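Local coordinates for fatty acid binding protein homolog (PDB 1O8V) that binds fatty acids inside a beta-barrel and has been implicated in the acquisition, storage and transport of lipids in the tapeworm Echinococcus granulosus, at residues G112-A117 and V127-K132; G7-E12 and P39-T44; K102-E107 and V119-V124; F66-K71 and S84-E89. One frame throughout, in Å; residues are numbered along the deposited sequence.

Contact 1 (G112-A117 and V127-K132); sequences GNELKA and VRTYSK. With PLM (palmitic acid), chain B.
The beta hairpin of strands 114-121 and 124-132 supplies R128 and Y130 to the carboxylate site of the barrel, and L115-Y130 and A117-R128 are its hydrogen-bonded antiparallel pairs here. Their side chains lie on the inner face of the barrel wall. L115 and Y130 lie side by side, with L115 CD2 3.9 Å from Y130 CD1, while Y130 OH reaches palmitate O1 at 2.6 Å, near the plane of the ring. R128 bends at chi3 (78°), which brings NE to within 2.9 Å of the same oxygen. R108 also bonds the ligand, and R128 NH1 is held by S14 OG. On the reverse face, formed by E114, K116 and T129, K116 NZ bonds T129 OG1 at 2.6 Å. T129 CG2, anti to the backbone N, instead meets the E114 carboxylate, 3.5 Å from CD. A water 2.6 Å from E114 OE2 also donates weakly to Y130 O. Two arginines and a tyrosine around a buried fatty-acid carboxylate are the head-group site characteristic of many fatty-acid-binding proteins.

Contact 2 (G7-E12 and P39-T44); sequences GTWKME and PNLIVT
The carbonyl oxygen W9 O is gripped from the opposite strand by two groups: L41 N donates a hydrogen bond of 2.8 Å in the carbonyl plane, and the CA-H of N40 adds a contact of 3.2 Å between N40 CA and W9 O. W9 N returns a bond to L41 O, completing a hydrogen-bonded antiparallel pair. G7 and V43 make another such pair, in which V43 N points almost straight at G7 O (N-H...O angle 171°). At the other end M11 N bonds P39 O at 3.0 Å. This pairing joins the first strand of the fatty-acid-binding-protein barrel, 7-15, to strand 40-47, which follows the two helices 17-24 and 28-36. W9 CG stands beside its backbone N (chi1 -55°), and this sets L41 O at the edge of the indole, near its plane, 3.6 Å from W9 CD1. W9 NE1 bonds F5 O, and K132 makes a cation-pi contact with the ring. M11 crosses P39 obliquely, its SD 3.9 Å from P39 CD; the same methionine also packs on R128 and Y130. The other face of the sheet carries T8 alongside I42, the two side chains pointing the same way with T8 OG1 3.9 Å from I42 CG1. K10 CD lies tightly against N40 OD1, 2.9 Å away, while K10 NZ bonds K38 O.

Contact 3 (K102-E107 and V119-V124); sequences KVTYIE and VKVDEV
V119 and T104 touch on the lipid-facing side of the sheet, V119 CG1 lying 3.7 Å from T104 CG2, and I106 CG1 borders V119 CG1 more loosely, at 4.4 Å. The bound palmitate touches both V119 and I106. K120 follows on the opposite face. Its backbone makes a hydrogen-bonded pair with Y105: Y105 N reaches K120 O almost straight (175°), and K120 N bonds Y105 O. Bends at chi3 and chi4 carry K120 NZ to E107 OE2, 2.7 Å away, in a salt bridge that meets the carboxylate from well above its plane (64°). A water that accepts from K120 NZ and donates to Y105 O ties this lysine back to the backbone. V121 returns to the inner side, its CG2 3.6 Å from T104 OG1 and its CG1 lying across K102 CB and CG. At D122 the strands have parted: D122 N meets V103 O through a water that accepts at 2.8 Å and donates at 2.7 Å. The D122 carboxylate uses the syn lone pair of OD2 to take K102 NZ at 2.8 Å, and R23 of helix 17-24 forms a second salt bridge to this oxygen. V121 to V124 form a type II' turn, the tight reversal characteristic of two-residue beta hairpins, here leading from strand 114-121 into strand 124-132.

Contact 4 (F66-K71 and S84-E89); sequences FKLGEK and SLITVE
I86 CD1 sits squarely over the centre of the F66 ring, 3.6 Å from the centroid and only 6° off the ring normal, a CH-pi contact. F66 CG lies between the backbone N and the carbonyl carbon (chi1 57°), and in this position the ring presents its face to the isoleucine. I86 CG2 meets L68 CD2 at 3.8 Å, and L68 CD1 continues toward V88 CG2 at 4.1 Å. Further out L85 CD1 packs against the backbone of the type II turn K67-E70, 3.5 Å from E70 N, while T87 CG2 lies near G69. The polar edge has one direct hydrogen bond, G69 N to I86 O at 2.9 Å, and the CA-H of L68 approaches the same oxygen. Beside it a water accepts from I86 N at 2.9 Å and lies within bonding distance of K67 O and E70 O, bridging backbones that do not form a regular ladder. F66 rests on Y51 and M53 of strand 50-56, and I86 on M93 and H95 of strand 92-98, while strand 72-75 takes over the pairing with 81-89; strands 66-67 and 72-75 are not paired with each other, and the contact lies at this break in the barrel wall.

All four contacts belong to one curled antiparallel sheet. Contacts 1 and 2 adjoin, centres about 9 Å apart, because strands 7-15 and 124-132 are neighbours: E12 N with T129 O and E12 OE2 with S131 OG are hydrogen-bonded, so the first and last strands are joined. Contacts 1 and 3 share strand 114-121, their centres about 18 Å apart, and cross along the chain as consecutive hairpins. Contact 2 closes first, then contact 4, before contacts 3 and 1 open. Contacts 2 and 3 lie on opposite sides of the chain's centre, about 21 Å apart; contact 4 touches none of the others. Together they sample a wall wrapped around the palmitate.

Contact 1 (G112-A117 and V127-K132)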
loop_
_atom_site.group_PDB
_atom_site.type_symbol
_atom_site.label_atom_id
_atom_site.label_comp_id
_atom_site.label_asym_id
_atom_site.label_seq_id
_atom_site.Cartn_x
_atom_site.Cartn_y
_atom_site.Cartn_z
ATOM N N GLY A 112 -10.001 -10.152 11.487
ATOM C CA GLY A 112 -9.925 -11.579 11.249
ATOM C C GLY A 112 -9.016 -11.882 10.086
ATOM O O GLY A 112 -7.833 -11.497 10.089
ATOM N N ASN A 113 -9.578 -12.541 9.085
ATOM C CA ASN A 113 -8.790 -13.022 7.963
ATOM C C ASN A 113 -8.703 -11.996 6.850
ATOM O O ASN A 113 -8.147 -12.289 5.802
ATOM C CB ASN A 113 -9.390 -14.337 7.415
ATOM C CG ASN A 113 -8.972 -15.564 8.221
ATOM O OD1 ASN A 113 -7.927 -15.573 8.881
ATOM N ND2 ASN A 113 -9.793 -16.621 8.149
ATOM N N GLU A 114 -9.214 -10.789 7.080
ATOM C CA GLU A 114 -9.340 -9.823 5.993
ATOM C C GLU A 114 -8.566 -8.550 6.263
ATOM O O GLU A 114 -8.721 -7.967 7.317
ATOM C CB GLU A 114 -10.798 -9.473 5.816
ATOM C CG GLU A 114 -11.085 -8.583 4.618
ATOM C CD GLU A 114 -12.531 -8.677 4.169
ATOM O OE1 GLU A 114 -13.309 -7.785 4.560
ATOM O OE2 GLU A 114 -12.878 -9.644 3.430
ATOM N N LEU A 115 -7.732 -8.121 5.312
ATOM C CA LEU A 115 -7.074 -6.811 5.381
ATOM C C LEU A 115 -7.694 -5.898 4.337
ATOM O O LEU A 115 -7.796 -6.274 3.172
ATOM C CB LEU A 115 -5.583 -6.972 5.109
ATOM C CG LEU A 115 -4.675 -5.752 5.299
ATOM C CD1 LEU A 115 -3.302 -6.216 5.690
ATOM C CD2 LEU A 115 -4.638 -4.909 4.021
ATOM N N LYS A 116 -8.110 -4.705 4.744
ATOM C CA LYS A 116 -8.692 -3.734 3.829
ATOM C C LYS A 116 -7.774 -2.526 3.748
ATOM O O LYS A 116 -7.468 -1.896 4.759
ATOM C CB LYS A 116 -10.116 -3.310 4.236
ATOM C CG LYS A 116 -11.177 -4.340 3.913
ATOM C CD LYS A 116 -12.553 -3.675 3.765
ATOM C CE LYS A 116 -13.597 -4.664 3.241
ATOM N NZ LYS A 116 -13.658 -4.770 1.748
ATOM N N ALA A 117 -7.348 -2.210 2.530
ATOM C CA ALA A 117 -6.484 -1.055 2.275
ATOM C C ALA A 117 -7.290 0.006 1.577
ATOM O O ALA A 117 -7.702 -0.185 0.421
ATOM C CB ALA A 117 -5.323 -1.445 1.417
ATOM N N VAL A 127 -10.758 1.046 -2.454
ATOM C CA VAL A 127 -10.626 0.026 -1.433
ATOM C C VAL A 127 -10.152 -1.267 -2.081
ATOM O O VAL A 127 -10.761 -1.718 -3.054
ATOM C CB VAL A 127 -11.956 -0.247 -0.679
ATOM C CG1 VAL A 127 -11.676 -1.201 0.438
ATOM C CG2 VAL A 127 -12.561 1.043 -0.151
ATOM N N ARG A 128 -9.077 -1.827 -1.532
ATOM C CA ARG A 128 -8.477 -3.099 -1.951
ATOM C C ARG A 128 -8.525 -4.085 -0.808
ATOM O O ARG A 128 -8.019 -3.807 0.286
ATOM C CB ARG A 128 -7.044 -2.869 -2.422
ATOM C CG ARG A 128 -7.018 -2.100 -3.738
ATOM C CD ARG A 128 -5.744 -1.328 -3.988
ATOM N NE ARG A 128 -4.611 -2.119 -4.452
ATOM C CZ ARG A 128 -4.424 -2.591 -5.675
ATOM N NH1 ARG A 128 -5.369 -2.545 -6.607
ATOM N NH2 ARG A 128 -3.268 -3.212 -5.944
ATOM N N THR A 129 -9.189 -5.225 -1.048
ATOM C CA THR A 129 -9.446 -6.202 0.001
ATOM C C THR A 129 -8.599 -7.440 -0.206
ATOM O O THR A 129 -8.589 -8.012 -1.302
ATOM C CB THR A 129 -10.926 -6.579 -0.032
ATOM O OG1 THR A 129 -11.722 -5.395 0.096
ATOM C CG2 THR A 129 -11.294 -7.466 1.142
ATOM N N TYR A 130 -7.927 -7.854 0.857
ATOM C CA TYR A 130 -6.986 -8.965 0.838
ATOM C C TYR A 130 -7.445 -10.038 1.814
ATOM O O TYR A 130 -8.080 -9.731 2.818
ATOM C CB TYR A 130 -5.614 -8.507 1.321
ATOM C CG TYR A 130 -4.850 -7.529 0.449
ATOM C CD1 TYR A 130 -5.194 -6.184 0.392
ATOM C CD2 TYR A 130 -3.758 -7.958 -0.284
ATOM C CE1 TYR A 130 -4.458 -5.290 -0.393
ATOM C CE2 TYR A 130 -3.025 -7.077 -1.057
ATOM C CZ TYR A 130 -3.382 -5.761 -1.125
ATOM O OH TYR A 130 -2.605 -4.948 -1.917
ATOM N N SER A 131 -7.098 -11.285 1.521
ATOM C CA SER A 131 -7.374 -12.416 2.414
ATOM C C SER A 131 -6.051 -12.929 2.972
ATOM O O SER A 131 -5.045 -12.940 2.284
ATOM C CB SER A 131 -8.101 -13.512 1.635
ATOM O OG SER A 131 -7.267 -13.986 0.585
ATOM N N LYS A 132 -6.054 -13.393 4.214
ATOM C CA LYS A 132 -4.869 -13.932 4.834
ATOM C C LYS A 132 -4.496 -15.297 4.236
ATOM O O LYS A 132 -5.350 -16.180 4.089
ATOM C CB LYS A 132 -5.118 -14.053 6.344
ATOM C CG LYS A 132 -3.859 -14.110 7.128
ATOM C CD LYS A 132 -4.067 -13.897 8.630
ATOM C CE LYS A 132 -2.884 -13.162 9.267
ATOM N NZ LYS A 132 -1.526 -13.568 8.747
HETATM C C1 PLM B . -2.299 -1.510 -1.464
HETATM O O1 PLM B . -3.080 -2.386 -2.005
HETATM O O2 PLM B . -1.540 -1.922 -0.469
HETATM C C2 PLM B . -2.314 -0.079 -1.996
HETATM C C3 PLM B . -0.936 0.420 -2.403
HETATM C C4 PLM B . -1.095 1.771 -3.106
HETATM C C5 PLM B . 0.267 2.372 -3.429
HETATM C C6 PLM B . 0.181 3.790 -4.014
HETATM C C7 PLM B . -0.525 3.924 -5.366
HETATM C C8 PLM B . 0.475 3.783 -6.487
HETATM C C9 PLM B . -0.137 3.740 -7.877
HETATM C CA PLM B . 0.733 2.903 -8.797
HETATM C CB PLM B . -0.011 1.800 -9.503
HETATM C CC PLM B . 0.880 0.879 -10.334
HETATM C CD PLM B . 0.380 -0.549 -10.292
HETATM C CE PLM B . 1.128 -1.464 -9.336
HETATM C CF PLM B . 0.447 -2.828 -9.262
HETATM C CG PLM B . 1.125 -3.813 -8.315
HETATM O O HOH W 1 -10.898 -11.010 2.325
#

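Contact 2 (G7-E12 and P39-T44)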
loop_
_atom_site.group_PDB
_atom_site.type_symbol
_atom_site.label_atom_id
_atom_site.label_comp_id
_atom_site.label_asym_id
_atom_site.label_seq_id
_atom_site.Cartn_x
_atom_site.Cartn_y
_atom_site.Cartn_z
ATOM N N GLY A 7 2.360 -11.086 8.267
ATOM C CA GLY A 7 2.033 -12.278 7.509
ATOM C C GLY A 7 1.885 -11.995 6.026
ATOM O O GLY A 7 2.357 -10.962 5.513
ATOM N N THR A 8 1.263 -12.939 5.333
ATOM C CA THR A 8 1.094 -12.877 3.893
ATOM C C THR A 8 -0.393 -12.707 3.585
ATOM O O THR A 8 -1.247 -13.386 4.165
ATOM C CB THR A 8 1.638 -14.154 3.260
ATOM O OG1 THR A 8 3.046 -14.215 3.494
ATOM C CG2 THR A 8 1.499 -14.126 1.713
ATOM N N TRP A 9 -0.693 -11.798 2.660
ATOM C CA TRP A 9 -2.049 -11.425 2.295
ATOM C C TRP A 9 -2.213 -11.381 0.766
ATOM O O TRP A 9 -1.389 -10.784 0.065
ATOM C CB TRP A 9 -2.351 -10.016 2.821
ATOM C CG TRP A 9 -2.127 -9.823 4.289
ATOM C CD1 TRP A 9 -0.970 -9.461 4.903
ATOM C CD2 TRP A 9 -3.093 -10.007 5.337
ATOM N NE1 TRP A 9 -1.160 -9.394 6.264
ATOM C CE2 TRP A 9 -2.451 -9.731 6.552
ATOM C CE3 TRP A 9 -4.434 -10.375 5.364
ATOM C CZ2 TRP A 9 -3.117 -9.782 7.793
ATOM C CZ3 TRP A 9 -5.099 -10.451 6.596
ATOM C CH2 TRP A 9 -4.439 -10.158 7.792
ATOM N N LYS A 10 -3.303 -11.941 0.265
ATOM C CA LYS A 10 -3.543 -12.051 -1.181
ATOM C C LYS A 10 -4.685 -11.128 -1.595
ATOM O O LYS A 10 -5.755 -11.169 -1.020
ATOM C CB LYS A 10 -3.878 -13.501 -1.570
ATOM C CG LYS A 10 -4.315 -13.691 -3.017
ATOM C CD LYS A 10 -3.287 -13.137 -3.983
ATOM C CE LYS A 10 -3.797 -13.077 -5.411
ATOM N NZ LYS A 10 -2.653 -13.075 -6.351
ATOM N N MET A 11 -4.487 -10.280 -2.598
ATOM C CA MET A 11 -5.566 -9.353 -2.959
ATOM C C MET A 11 -6.696 -10.084 -3.671
ATOM O O MET A 11 -6.455 -10.835 -4.644
ATOM C CB MET A 11 -5.067 -8.185 -3.827
ATOM C CG MET A 11 -6.096 -7.052 -3.825
ATOM S SD MET A 11 -5.805 -5.792 -5.065
ATOM C CE MET A 11 -6.369 -6.589 -6.394
ATOM N N GLU A 12 -7.908 -9.895 -3.165
ATOM C CA GLU A 12 -9.119 -10.525 -3.688
ATOM C C GLU A 12 -9.923 -9.622 -4.605
ATOM O O GLU A 12 -10.425 -10.072 -5.646
ATOM C CB GLU A 12 -9.996 -10.973 -2.507
ATOM C CG GLU A 12 -9.341 -12.035 -1.630
ATOM C CD GLU A 12 -9.392 -13.433 -2.236
ATOM O OE1 GLU A 12 -9.974 -13.602 -3.339
ATOM O OE2 GLU A 12 -8.860 -14.361 -1.593
ATOM N N PRO A 39 -1.869 -8.344 -6.423
ATOM C CA PRO A 39 -0.625 -8.615 -5.713
ATOM C C PRO A 39 -0.817 -9.350 -4.413
ATOM O O PRO A 39 -1.917 -9.425 -3.857
ATOM C CB PRO A 39 -0.051 -7.222 -5.437
ATOM C CG PRO A 39 -1.193 -6.343 -5.410
ATOM C CD PRO A 39 -2.243 -6.922 -6.320
ATOM N N ASN A 40 0.294 -9.884 -3.928
ATOM C CA ASN A 40 0.423 -10.318 -2.553
ATOM C C ASN A 40 1.030 -9.172 -1.749
ATOM O O ASN A 40 1.597 -8.216 -2.290
ATOM C CB ASN A 40 1.314 -11.556 -2.446
ATOM C CG ASN A 40 0.699 -12.788 -3.087
ATOM O OD1 ASN A 40 -0.520 -12.985 -3.066
ATOM N ND2 ASN A 40 1.552 -13.647 -3.649
ATOM N N LEU A 41 0.829 -9.207 -0.452
ATOM C CA LEU A 41 1.480 -8.290 0.442
ATOM C C LEU A 41 2.059 -9.126 1.557
ATOM O O LEU A 41 1.335 -9.883 2.197
ATOM C CB LEU A 41 0.471 -7.302 1.017
ATOM C CG LEU A 41 0.981 -6.406 2.131
ATOM C CD1 LEU A 41 2.010 -5.466 1.579
ATOM C CD2 LEU A 41 -0.142 -5.619 2.749
ATOM N N ILE A 42 3.365 -9.025 1.756
ATOM C CA ILE A 42 4.047 -9.748 2.830
ATOM C C ILE A 42 4.609 -8.735 3.819
ATOM O O ILE A 42 5.425 -7.902 3.452
ATOM C CB ILE A 42 5.183 -10.621 2.272
ATOM C CG1 ILE A 42 4.654 -11.536 1.174
ATOM C CG2 ILE A 42 5.795 -11.451 3.389
ATOM C CD1 ILE A 42 5.698 -12.026 0.225
ATOM N N VAL A 43 4.149 -8.798 5.071
ATOM C CA VAL A 43 4.585 -7.881 6.111
ATOM C C VAL A 43 5.415 -8.665 7.142
ATOM O O VAL A 43 4.921 -9.652 7.710
ATOM C CB VAL A 43 3.401 -7.213 6.801
ATOM C CG1 VAL A 43 3.880 -6.089 7.696
ATOM C CG2 VAL A 43 2.386 -6.696 5.772
ATOM N N THR A 44 6.642 -8.220 7.367
ATOM C CA THR A 44 7.578 -8.937 8.247
ATOM C C THR A 44 8.158 -8.021 9.324
ATOM O O THR A 44 8.365 -6.823 9.112
ATOM C CB THR A 44 8.716 -9.648 7.452
ATOM O OG1 THR A 44 9.415 -8.751 6.570
ATOM C CG2 THR A 44 8.147 -10.687 6.537
#

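Contact 3 (K102-E107 and V119-V124)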
loop_
_atom_site.group_PDB
_atom_site.type_symbol
_atom_site.label_atom_id
_atom_site.label_comp_id
_atom_site.label_asym_id
_atom_site.label_seq_id
_atom_site.Cartn_x
_atom_site.Cartn_y
_atom_site.Cartn_z
ATOM N N LYS A 102 0.779 15.506 -5.223
ATOM C CA LYS A 102 -0.295 14.869 -4.479
ATOM C C LYS A 102 0.243 14.153 -3.263
ATOM O O LYS A 102 1.336 13.600 -3.306
ATOM C CB LYS A 102 -0.988 13.831 -5.349
ATOM C CG LYS A 102 -1.649 14.355 -6.596
ATOM C CD LYS A 102 -2.751 15.328 -6.295
ATOM C CE LYS A 102 -3.481 15.748 -7.559
ATOM N NZ LYS A 102 -4.473 16.836 -7.282
ATOM N N VAL A 103 -0.568 14.101 -2.215
ATOM C CA VAL A 103 -0.305 13.214 -1.093
ATOM C C VAL A 103 -1.310 12.075 -1.213
ATOM O O VAL A 103 -2.511 12.304 -1.343
ATOM C CB VAL A 103 -0.431 13.913 0.272
ATOM C CG1 VAL A 103 -0.147 12.943 1.400
ATOM C CG2 VAL A 103 0.502 15.084 0.373
ATOM N N THR A 104 -0.795 10.854 -1.177
ATOM C CA THR A 104 -1.620 9.657 -1.147
ATOM C C THR A 104 -1.723 9.200 0.296
ATOM O O THR A 104 -0.702 9.078 0.970
ATOM C CB THR A 104 -1.016 8.542 -1.992
ATOM O OG1 THR A 104 -0.858 8.975 -3.352
ATOM C CG2 THR A 104 -1.939 7.337 -2.025
ATOM N N TYR A 105 -2.943 8.947 0.761
ATOM C CA TYR A 105 -3.202 8.463 2.106
ATOM C C TYR A 105 -3.719 7.037 2.001
ATOM O O TYR A 105 -4.772 6.784 1.427
ATOM C CB TYR A 105 -4.221 9.340 2.831
ATOM C CG TYR A 105 -3.791 10.764 3.020
ATOM C CD1 TYR A 105 -2.968 11.132 4.068
ATOM C CD2 TYR A 105 -4.218 11.753 2.154
ATOM C CE1 TYR A 105 -2.592 12.445 4.242
ATOM C CE2 TYR A 105 -3.854 13.082 2.330
ATOM C CZ TYR A 105 -3.032 13.421 3.365
ATOM O OH TYR A 105 -2.676 14.733 3.507
ATOM N N ILE A 106 -2.974 6.115 2.580
ATOM C CA ILE A 106 -3.343 4.707 2.626
ATOM C C ILE A 106 -3.666 4.375 4.084
ATOM O O ILE A 106 -2.958 4.777 4.999
ATOM C CB ILE A 106 -2.185 3.806 2.111
ATOM C CG1 ILE A 106 -1.714 4.278 0.739
ATOM C CG2 ILE A 106 -2.614 2.361 2.091
ATOM C CD1 ILE A 106 -0.372 3.690 0.328
ATOM N N GLU A 107 -4.764 3.654 4.303
ATOM C CA GLU A 107 -5.116 3.147 5.630
ATOM C C GLU A 107 -5.301 1.653 5.476
ATOM O O GLU A 107 -6.052 1.230 4.607
ATOM C CB GLU A 107 -6.416 3.780 6.158
ATOM C CG GLU A 107 -6.425 5.302 6.327
ATOM C CD GLU A 107 -7.842 5.922 6.395
ATOM O OE1 GLU A 107 -8.862 5.190 6.367
ATOM O OE2 GLU A 107 -7.955 7.184 6.469
ATOM N N VAL A 119 -7.269 3.654 -0.090
ATOM C CA VAL A 119 -6.316 4.551 -0.723
ATOM C C VAL A 119 -7.084 5.792 -1.145
ATOM O O VAL A 119 -8.115 5.709 -1.840
ATOM C CB VAL A 119 -5.671 3.895 -1.965
ATOM C CG1 VAL A 119 -4.621 4.785 -2.586
ATOM C CG2 VAL A 119 -5.102 2.544 -1.600
ATOM N N LYS A 120 -6.576 6.945 -0.731
ATOM C CA LYS A 120 -7.221 8.220 -0.986
ATOM C C LYS A 120 -6.246 9.204 -1.606
ATOM O O LYS A 120 -5.123 9.339 -1.124
ATOM C CB LYS A 120 -7.771 8.801 0.300
ATOM C CG LYS A 120 -8.928 7.997 0.861
ATOM C CD LYS A 120 -9.569 8.713 2.020
ATOM C CE LYS A 120 -8.706 8.688 3.231
ATOM N NZ LYS A 120 -9.109 7.572 4.102
ATOM N N VAL A 121 -6.689 9.899 -2.640
ATOM C CA VAL A 121 -5.951 11.020 -3.240
ATOM C C VAL A 121 -6.998 12.081 -3.494
ATOM O O VAL A 121 -7.974 11.812 -4.208
ATOM C CB VAL A 121 -5.244 10.620 -4.587
ATOM C CG1 VAL A 121 -4.523 11.824 -5.203
ATOM C CG2 VAL A 121 -4.267 9.503 -4.368
ATOM N N ASP A 122 -6.797 13.259 -2.924
ATOM C CA ASP A 122 -7.883 14.262 -2.909
ATOM C C ASP A 122 -9.176 13.585 -2.420
ATOM O O ASP A 122 -9.150 12.935 -1.395
ATOM C CB ASP A 122 -8.047 14.873 -4.301
ATOM C CG ASP A 122 -6.763 15.443 -4.863
ATOM O OD1 ASP A 122 -5.940 16.009 -4.094
ATOM O OD2 ASP A 122 -6.514 15.389 -6.071
ATOM N N GLU A 123 -10.274 13.732 -3.166
ATOM C CA GLU A 123 -11.561 13.121 -2.835
ATOM C C GLU A 123 -11.768 11.702 -3.345
ATOM O O GLU A 123 -12.803 11.074 -3.068
ATOM C CB GLU A 123 -12.698 14.011 -3.350
ATOM C CG GLU A 123 -13.114 13.776 -4.786
ATOM C CD GLU A 123 -12.188 14.330 -5.846
ATOM O OE1 GLU A 123 -11.167 14.959 -5.519
ATOM O OE2 GLU A 123 -12.519 14.160 -7.051
ATOM N N VAL A 124 -10.804 11.185 -4.106
ATOM C CA VAL A 124 -10.895 9.859 -4.714
ATOM C C VAL A 124 -10.650 8.783 -3.704
ATOM O O VAL A 124 -9.713 8.891 -2.904
ATOM C CB VAL A 124 -9.875 9.710 -5.862
ATOM C CG1 VAL A 124 -10.008 8.333 -6.525
ATOM C CG2 VAL A 124 -10.046 10.821 -6.901
HETATM O O HOH W 2 -4.780 13.716 -0.993
HETATM O O HOH W 3 -6.963 6.143 3.308
#

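Contact 4 (F66-K71 and S84-E89)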
loop_
_atom_site.group_PDB
_atom_site.type_symbol
_atom_site.label_atom_id
_atom_site.label_comp_id
_atom_site.label_asym_id
_atom_site.label_seq_id
_atom_site.Cartn_x
_atom_site.Cartn_y
_atom_site.Cartn_z
ATOM N N PHE A 66 11.117 0.048 6.972
ATOM C CA PHE A 66 10.833 1.304 7.664
ATOM C C PHE A 66 10.639 1.082 9.166
ATOM O O PHE A 66 10.450 -0.040 9.623
ATOM C CB PHE A 66 9.551 1.935 7.101
ATOM C CG PHE A 66 8.355 1.025 7.199
ATOM C CD1 PHE A 66 8.144 0.069 6.249
ATOM C CD2 PHE A 66 7.508 1.053 8.297
ATOM C CE1 PHE A 66 7.093 -0.774 6.323
ATOM C CE2 PHE A 66 6.461 0.156 8.408
ATOM C CZ PHE A 66 6.251 -0.761 7.402
ATOM N N LYS A 67 10.715 2.169 9.928
ATOM C CA LYS A 67 10.284 2.187 11.311
ATOM C C LYS A 67 9.061 3.065 11.412
ATOM O O LYS A 67 8.895 3.967 10.602
ATOM C CB LYS A 67 11.399 2.758 12.184
ATOM C CG LYS A 67 12.667 1.903 12.124
ATOM C CD LYS A 67 13.714 2.356 13.111
ATOM C CE LYS A 67 13.386 1.847 14.491
ATOM N NZ LYS A 67 14.351 2.311 15.538
ATOM N N LEU A 68 8.221 2.831 12.413
ATOM C CA LEU A 68 7.032 3.658 12.625
ATOM C C LEU A 68 7.426 5.066 13.050
ATOM O O LEU A 68 8.342 5.266 13.865
ATOM C CB LEU A 68 6.123 3.051 13.666
ATOM C CG LEU A 68 5.521 1.673 13.350
ATOM C CD1 LEU A 68 4.488 1.321 14.422
ATOM C CD2 LEU A 68 4.856 1.650 11.994
ATOM N N GLY A 69 6.755 6.049 12.480
ATOM C CA GLY A 69 6.974 7.429 12.893
ATOM C C GLY A 69 8.298 8.020 12.471
ATOM O O GLY A 69 8.741 9.006 13.060
ATOM N N GLU A 70 8.919 7.432 11.444
ATOM C CA GLU A 70 10.212 7.873 10.923
ATOM C C GLU A 70 10.087 8.060 9.416
ATOM O O GLU A 70 9.954 7.082 8.693
ATOM C CB GLU A 70 11.315 6.837 11.239
ATOM C CG GLU A 70 12.725 7.258 10.856
ATOM C CD GLU A 70 13.831 6.565 11.654
ATOM O OE1 GLU A 70 13.538 5.855 12.639
ATOM O OE2 GLU A 70 15.007 6.746 11.297
ATOM N N LYS A 71 10.150 9.304 8.958
ATOM C CA LYS A 71 10.003 9.630 7.533
ATOM C C LYS A 71 11.078 8.902 6.738
ATOM O O LYS A 71 12.221 8.777 7.194
ATOM C CB LYS A 71 10.054 11.154 7.274
ATOM C CG LYS A 71 9.608 11.550 5.853
ATOM C CD LYS A 71 8.209 12.203 5.785
ATOM C CE LYS A 71 8.217 13.670 6.196
ATOM N NZ LYS A 71 9.589 14.253 6.297
ATOM N N SER A 84 7.607 9.271 2.525
ATOM C CA SER A 84 6.603 8.449 3.215
ATOM C C SER A 84 6.744 8.415 4.718
ATOM O O SER A 84 7.823 8.658 5.253
ATOM C CB SER A 84 6.648 7.021 2.656
ATOM O OG SER A 84 6.340 7.072 1.273
ATOM N N LEU A 85 5.641 8.089 5.397
ATOM C CA LEU A 85 5.599 8.039 6.845
ATOM C C LEU A 85 4.496 7.069 7.213
ATOM O O LEU A 85 3.366 7.194 6.775
ATOM C CB LEU A 85 5.269 9.425 7.428
ATOM C CG LEU A 85 5.339 9.587 8.947
ATOM C CD1 LEU A 85 6.684 9.365 9.543
ATOM C CD2 LEU A 85 4.918 11.018 9.249
ATOM N N ILE A 86 4.828 6.075 8.003
ATOM C CA ILE A 86 3.891 5.060 8.423
ATOM C C ILE A 86 3.795 5.078 9.958
ATOM O O ILE A 86 4.807 5.047 10.649
ATOM C CB ILE A 86 4.367 3.686 7.935
ATOM C CG1 ILE A 86 4.329 3.625 6.405
ATOM C CG2 ILE A 86 3.463 2.595 8.551
ATOM C CD1 ILE A 86 4.882 2.370 5.794
ATOM N N THR A 87 2.572 5.121 10.472
ATOM C CA THR A 87 2.313 4.939 11.892
ATOM C C THR A 87 1.165 3.974 12.078
ATOM O O THR A 87 0.486 3.586 11.114
ATOM C CB THR A 87 1.986 6.281 12.579
ATOM O OG1 THR A 87 0.901 6.925 11.893
ATOM C CG2 THR A 87 3.145 7.233 12.461
ATOM N N VAL A 88 0.918 3.590 13.323
ATOM C CA VAL A 88 -0.280 2.809 13.635
ATOM C C VAL A 88 -1.067 3.501 14.742
ATOM O O VAL A 88 -0.499 3.825 15.799
ATOM C CB VAL A 88 0.036 1.371 14.056
ATOM C CG1 VAL A 88 -1.256 0.664 14.452
ATOM C CG2 VAL A 88 0.727 0.626 12.926
ATOM N N GLU A 89 -2.352 3.722 14.489
ATOM C CA GLU A 89 -3.234 4.481 15.383
ATOM C C GLU A 89 -4.600 3.835 15.483
ATOM O O GLU A 89 -5.314 3.729 14.491
ATOM C CB GLU A 89 -3.398 5.922 14.897
ATOM C CG GLU A 89 -4.277 6.786 15.818
ATOM C CD GLU A 89 -4.384 8.243 15.394
ATOM O OE1 GLU A 89 -3.913 8.605 14.292
ATOM O OE2 GLU A 89 -4.959 9.033 16.179
HETATM O O HOH W 4 7.519 5.646 8.951
#